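Local coordinates for beta-d-glucoside glucohydrolase (Hypocrea jecorina, PDB 3ZZ1), which probably hydrolyses terminal, non-reducing beta-D-glucosyl residues with release of beta-D-glucose, a step in the breakdown of cellulose, at residues C58-D61 against G65-Y68; Y160-Q165 against D549-G554. All coordinates share one frame; numbering follows the deposited sequence.

Contact 1: residues C58-D61 against G65-Y68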
loop_
_atom_site.group_PDB
_atom_site.type_symbol
_atom_site.label_atom_id
_atom_site.label_comp_id
_atom_site.label_asym_id
_atom_site.label_seq_id
_atom_site.Cartn_x
_atom_site.Cartn_y
_atom_site.Cartn_z
ATOM N N CYS A 58 10.597 6.591 20.094
ATOM C CA CYS A 58 10.722 7.502 18.963
ATOM C C CYS A 58 9.938 6.970 17.770
ATOM O O CYS A 58 10.246 5.899 17.234
ATOM C CB CYS A 58 12.196 7.726 18.612
ATOM S SG CYS A 58 12.480 8.556 17.023
ATOM N N LEU A 59 8.914 7.724 17.378
ATOM C CA LEU A 59 8.024 7.336 16.289
ATOM C C LEU A 59 8.223 8.265 15.100
ATOM O O LEU A 59 8.230 9.482 15.259
ATOM C CB LEU A 59 6.562 7.367 16.743
ATOM C CG LEU A 59 6.179 6.457 17.916
ATOM C CD1 LEU A 59 6.283 7.184 19.254
ATOM C CD2 LEU A 59 4.775 5.927 17.711
ATOM N N GLN A 60 8.386 7.679 13.914
ATOM C CA GLN A 60 8.642 8.452 12.698
ATOM C C GLN A 60 7.869 7.912 11.503
ATOM O O GLN A 60 7.692 6.701 11.357
ATOM C CB GLN A 60 10.139 8.441 12.370
ATOM C CG GLN A 60 10.617 9.589 11.473
ATOM C CD GLN A 60 11.010 10.839 12.255
ATOM O OE1 GLN A 60 11.522 11.803 11.687
ATOM N NE2 GLN A 60 10.776 10.822 13.555
ATOM N N ASP A 61 7.415 8.827 10.649
ATOM C CA ASP A 61 6.904 8.476 9.331
ATOM C C ASP A 61 8.067 7.988 8.460
ATOM O O ASP A 61 9.220 8.301 8.749
ATOM C CB ASP A 61 6.234 9.695 8.687
ATOM C CG ASP A 61 4.876 10.006 9.293
ATOM O OD1 ASP A 61 4.068 9.066 9.475
ATOM O OD2 ASP A 61 4.613 11.196 9.576
ATOM N N GLY A 65 9.771 5.082 3.840
ATOM C CA GLY A 65 11.080 5.495 4.324
ATOM C C GLY A 65 11.045 6.510 5.444
ATOM O O GLY A 65 9.973 6.910 5.909
ATOM N N VAL A 66 12.233 6.927 5.869
ATOM C CA VAL A 66 12.387 7.809 7.022
ATOM C C VAL A 66 12.086 9.249 6.623
ATOM O O VAL A 66 12.773 9.820 5.778
ATOM C CB VAL A 66 13.816 7.714 7.627
ATOM C CG1 VAL A 66 13.912 8.528 8.907
ATOM C CG2 VAL A 66 14.201 6.261 7.898
ATOM N N ARG A 67 11.062 9.832 7.244
ATOM C CA ARG A 67 10.689 11.224 6.988
ATOM C C ARG A 67 11.637 12.202 7.674
ATOM O O ARG A 67 12.111 11.942 8.779
ATOM C CB ARG A 67 9.256 11.482 7.453
ATOM C CG ARG A 67 8.648 12.797 6.967
ATOM C CD ARG A 67 7.268 12.973 7.555
ATOM N NE ARG A 67 6.580 14.151 7.043
ATOM C CZ ARG A 67 5.387 14.566 7.465
ATOM N NH1 ARG A 67 4.737 13.894 8.415
ATOM N NH2 ARG A 67 4.846 15.655 6.937
ATOM N N TYR A 68 11.893 13.321 6.995
ATOM C CA TYR A 68 12.748 14.424 7.467
ATOM C C TYR A 68 14.239 14.096 7.471
ATOM O O TYR A 68 15.063 14.924 7.857
ATOM C CB TYR A 68 12.312 14.946 8.847
ATOM C CG TYR A 68 10.871 15.398 8.940
ATOM C CD1 TYR A 68 10.381 16.426 8.128
ATOM C CD2 TYR A 68 10.004 14.813 9.860
ATOM C CE1 TYR A 68 9.057 16.845 8.224
ATOM C CE2 TYR A 68 8.691 15.221 9.969
ATOM C CZ TYR A 68 8.218 16.236 9.151
ATOM O OH TYR A 68 6.906 16.630 9.265
#
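R67 and D61 meet twice, once through the backbone and once through a salt bridge, and the path of the arginine side chain links the two. The backbone bond runs from R67 N to D61 O over 2.8 Å and is nearly straight, with an N-H...O angle of 164°; its donor stands above the carbonyl plane. With this bond in place, R67 CB packs 3.7 Å from D61 CB. CG is turned anti to the backbone N (chi1 -167°), and it rests over the centre of the Y68 ring, 3.7 Å above its plane. CD then reaches 3.6 Å from D61 CB, evidence that the two side chains run alongside each other in the same direction. Since the chain stays extended from CG to NE, the guanidinium arrives level with the carboxylate, and NH1 donates to D61 OD2 at 2.9 Å. That bond is bent (141°): OD2 lies near the guanidinium plane but is approached on its anti side, clearly out of the carboxylate plane. One guanidinium face carries Y68 OH, 3.1 Å above the plane and over its centre, so the tyrosine lies along the arginine from CG to the tip. The other terminal nitrogen, NH2, has a second anion, D370; two carboxylates thus hold the guanidinium by its two terminal nitrogens, which probably limits its rotation. A smaller apolar touch joins Q60 CG to V66 CG1 at 4.3 Å. The R67 N to D61 O bond spans a short loop that follows strand 58-60 of the TIM-barrel-like N-terminal domain. This strand runs between 44-45, antiparallel to it, and 108-109, parallel to it; a disulfide from C58 to C42 adds a covalent tie, D61 packs on L110 in the loop after strand 108-109, and V66 rests on I106 in the loop before it.

Contact 2: residues Y160-Q165 against D549-G554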
loop_
_atom_site.group_PDB
_atom_site.type_symbol
_atom_site.label_atom_id
_atom_site.label_comp_id
_atom_site.label_asym_id
_atom_site.label_seq_id
_atom_site.Cartn_x
_atom_site.Cartn_y
_atom_site.Cartn_z
ATOM N N TYR A 160 -6.616 2.461 10.690
ATOM C CA TYR A 160 -7.722 1.617 11.131
ATOM C C TYR A 160 -8.862 2.485 11.676
ATOM O O TYR A 160 -8.744 3.047 12.762
ATOM C CB TYR A 160 -7.201 0.637 12.189
ATOM C CG TYR A 160 -8.186 -0.411 12.655
ATOM C CD1 TYR A 160 -8.462 -1.540 11.878
ATOM C CD2 TYR A 160 -8.829 -0.283 13.882
ATOM C CE1 TYR A 160 -9.370 -2.506 12.312
ATOM C CE2 TYR A 160 -9.726 -1.238 14.326
ATOM C CZ TYR A 160 -9.995 -2.346 13.538
ATOM O OH TYR A 160 -10.893 -3.288 13.981
ATOM N N ILE A 161 -9.973 2.610 10.946
ATOM C CA ILE A 161 -10.251 1.910 9.683
ATOM C C ILE A 161 -11.269 2.730 8.877
ATOM O O ILE A 161 -11.931 3.617 9.433
ATOM C CB ILE A 161 -10.795 0.475 9.958
ATOM C CG1 ILE A 161 -10.910 -0.344 8.668
ATOM C CG2 ILE A 161 -12.113 0.510 10.755
ATOM C CD1 ILE A 161 -10.888 -1.822 8.896
ATOM N N LEU A 162 -11.377 2.442 7.577
ATOM C CA LEU A 162 -12.403 3.025 6.689
ATOM C C LEU A 162 -12.161 4.491 6.301
ATOM O O LEU A 162 -13.106 5.238 6.011
ATOM C CB LEU A 162 -13.819 2.840 7.268
ATOM C CG LEU A 162 -14.303 1.450 7.715
ATOM C CD1 LEU A 162 -15.638 1.583 8.421
ATOM C CD2 LEU A 162 -14.402 0.474 6.552
ATOM N N ASN A 163 -10.891 4.877 6.281
ATOM C CA ASN A 163 -10.451 6.209 5.868
ATOM C C ASN A 163 -10.254 6.233 4.348
ATOM O O ASN A 163 -9.140 6.425 3.855
ATOM C CB ASN A 163 -9.149 6.542 6.617
ATOM C CG ASN A 163 -8.642 7.964 6.369
ATOM O OD1 ASN A 163 -7.519 8.289 6.762
ATOM N ND2 ASN A 163 -9.452 8.807 5.720
ATOM N N GLU A 164 -11.352 6.050 3.618
ATOM C CA GLU A 164 -11.322 5.816 2.165
ATOM C C GLU A 164 -11.310 7.075 1.285
ATOM O O GLU A 164 -11.284 6.974 0.047
ATOM C CB GLU A 164 -12.463 4.879 1.752
ATOM C CG GLU A 164 -12.332 3.453 2.298
ATOM C CD GLU A 164 -11.139 2.690 1.730
ATOM O OE1 GLU A 164 -10.828 2.840 0.528
ATOM O OE2 GLU A 164 -10.507 1.937 2.491
ATOM N N GLN A 165 -11.348 8.246 1.919
ATOM C CA GLN A 165 -11.210 9.522 1.216
ATOM C C GLN A 165 -10.553 10.564 2.115
ATOM O O GLN A 165 -10.641 10.484 3.342
ATOM C CB GLN A 165 -12.574 10.041 0.725
ATOM C CG GLN A 165 -13.483 10.560 1.841
ATOM C CD GLN A 165 -14.817 11.030 1.336
ATOM O OE1 GLN A 165 -15.525 10.293 0.659
ATOM N NE2 GLN A 165 -15.178 12.263 1.672
ATOM N N ASP A 549 -20.838 8.363 4.452
ATOM C CA ASP A 549 -20.711 7.423 3.345
ATOM C C ASP A 549 -21.273 6.096 3.817
ATOM O O ASP A 549 -20.722 5.467 4.715
ATOM C CB ASP A 549 -19.255 7.253 2.910
ATOM C CG ASP A 549 -19.093 6.289 1.736
ATOM O OD1 ASP A 549 -20.093 5.682 1.293
ATOM O OD2 ASP A 549 -17.954 6.138 1.249
ATOM N N SER A 550 -22.374 5.680 3.202
ATOM C CA SER A 550 -23.078 4.480 3.627
ATOM C C SER A 550 -22.395 3.193 3.153
ATOM O O SER A 550 -22.806 2.092 3.541
ATOM C CB SER A 550 -24.538 4.525 3.158
ATOM O OG SER A 550 -24.615 4.662 1.747
ATOM N N PHE A 551 -21.346 3.334 2.337
ATOM C CA PHE A 551 -20.661 2.182 1.741
ATOM C C PHE A 551 -21.689 1.206 1.168
ATOM O O PHE A 551 -21.584 -0.006 1.365
ATOM C CB PHE A 551 -19.783 1.455 2.778
ATOM C CG PHE A 551 -18.450 2.113 3.044
ATOM C CD1 PHE A 551 -18.376 3.410 3.556
ATOM C CD2 PHE A 551 -17.266 1.411 2.827
ATOM C CE1 PHE A 551 -17.149 4.006 3.809
ATOM C CE2 PHE A 551 -16.034 1.994 3.084
ATOM C CZ PHE A 551 -15.971 3.299 3.581
ATOM N N SER A 552 -22.684 1.745 0.468
ATOM C CA SER A 552 -23.796 0.948 -0.042
ATOM C C SER A 552 -23.356 -0.112 -1.063
ATOM O O SER A 552 -24.045 -1.115 -1.251
ATOM C CB SER A 552 -24.893 1.850 -0.619
ATOM O OG SER A 552 -24.429 2.556 -1.756
ATOM N N GLU A 553 -22.200 0.103 -1.696
ATOM C CA GLU A 553 -21.635 -0.878 -2.629
ATOM C C GLU A 553 -21.202 -2.171 -1.934
ATOM O O GLU A 553 -21.093 -3.211 -2.573
ATOM C CB GLU A 553 -20.480 -0.281 -3.451
ATOM C CG GLU A 553 -19.188 0.019 -2.686
ATOM C CD GLU A 553 -19.291 1.228 -1.763
ATOM O OE1 GLU A 553 -20.246 2.026 -1.901
ATOM O OE2 GLU A 553 -18.408 1.385 -0.897
ATOM N N GLY A 554 -20.951 -2.093 -0.627
ATOM C CA GLY A 554 -20.589 -3.263 0.172
ATOM C C GLY A 554 -19.301 -3.913 -0.296
ATOM O O GLY A 554 -18.270 -3.247 -0.418
HETATM O O HOH W 1 -15.341 7.635 1.446
#
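The F551 ring presents its edge to E164, whose CG lies near the ring plane 3.9 Å from CZ, while L162 CD2 comes in obliquely, 4.1 Å from CE2. Another part of the ring edge has the backbone carbon of D549 in its plane, and K119 makes a cation-pi contact with the ring. The E164 carboxylate stands almost perpendicular to the ring, with 87° between the planes. The glutamate chain bends at chi2 (-66°), which lets its methylene CG meet the phenyl edge while the charged end turns off to other partners. There OE2 accepts from the backbone N of L117 and OE1 from those of G118 and K119, so three N-H groups grip a buried carboxylate and probably help to stabilise its charge. On the facing segment, D549 OD1 takes the backbone N of F551 at 2.9 Å (161°), reached from above the carboxylate plane. This is an Asx turn, and it is followed directly by a type I beta turn from F551 to G554, in which G554 N bonds to F551 O at 3.0 Å. The two turns hold the backbone on both sides of F551, whose ring projects toward L162 and E164. A water completes the crossing by donating to Q165 OE1 at 2.8 Å and to D549 OD2 at 3.0 Å; D549 OD2 also forms a salt bridge with K119, as does E553. Beyond L162 lie L181 and Y185 of helix 178-194. An Asx turn and a type I beta turn that share F551 thus set its ring against loop 160-165. The contact is interdomain: F551 belongs to the family 3 C-terminal domain, and its partner loop leaves strand 154-160 of the TIM-barrel-like N-terminal domain.

How the contacts relate
From the N terminus, strand 58-60 comes first, and contact 1 soon closes a loop with just three residues between its segments. The chain then lays down strands 108-109 and 154-160, parallel to 58-60 in the same sheet, before the first half of contact 2 begins. Its second half follows 383 residues later, so contact 2 closes a very long loop. The two contacts are in series, neither nesting nor crossing, with centres 28 Å apart and nearest atoms about 12 Å apart. Contact 1 is local to the N-terminal domain, whereas 160-165 against 549-554 joins that domain to the C-terminal one, alongside the pairing of strands 173-174 and 548-549.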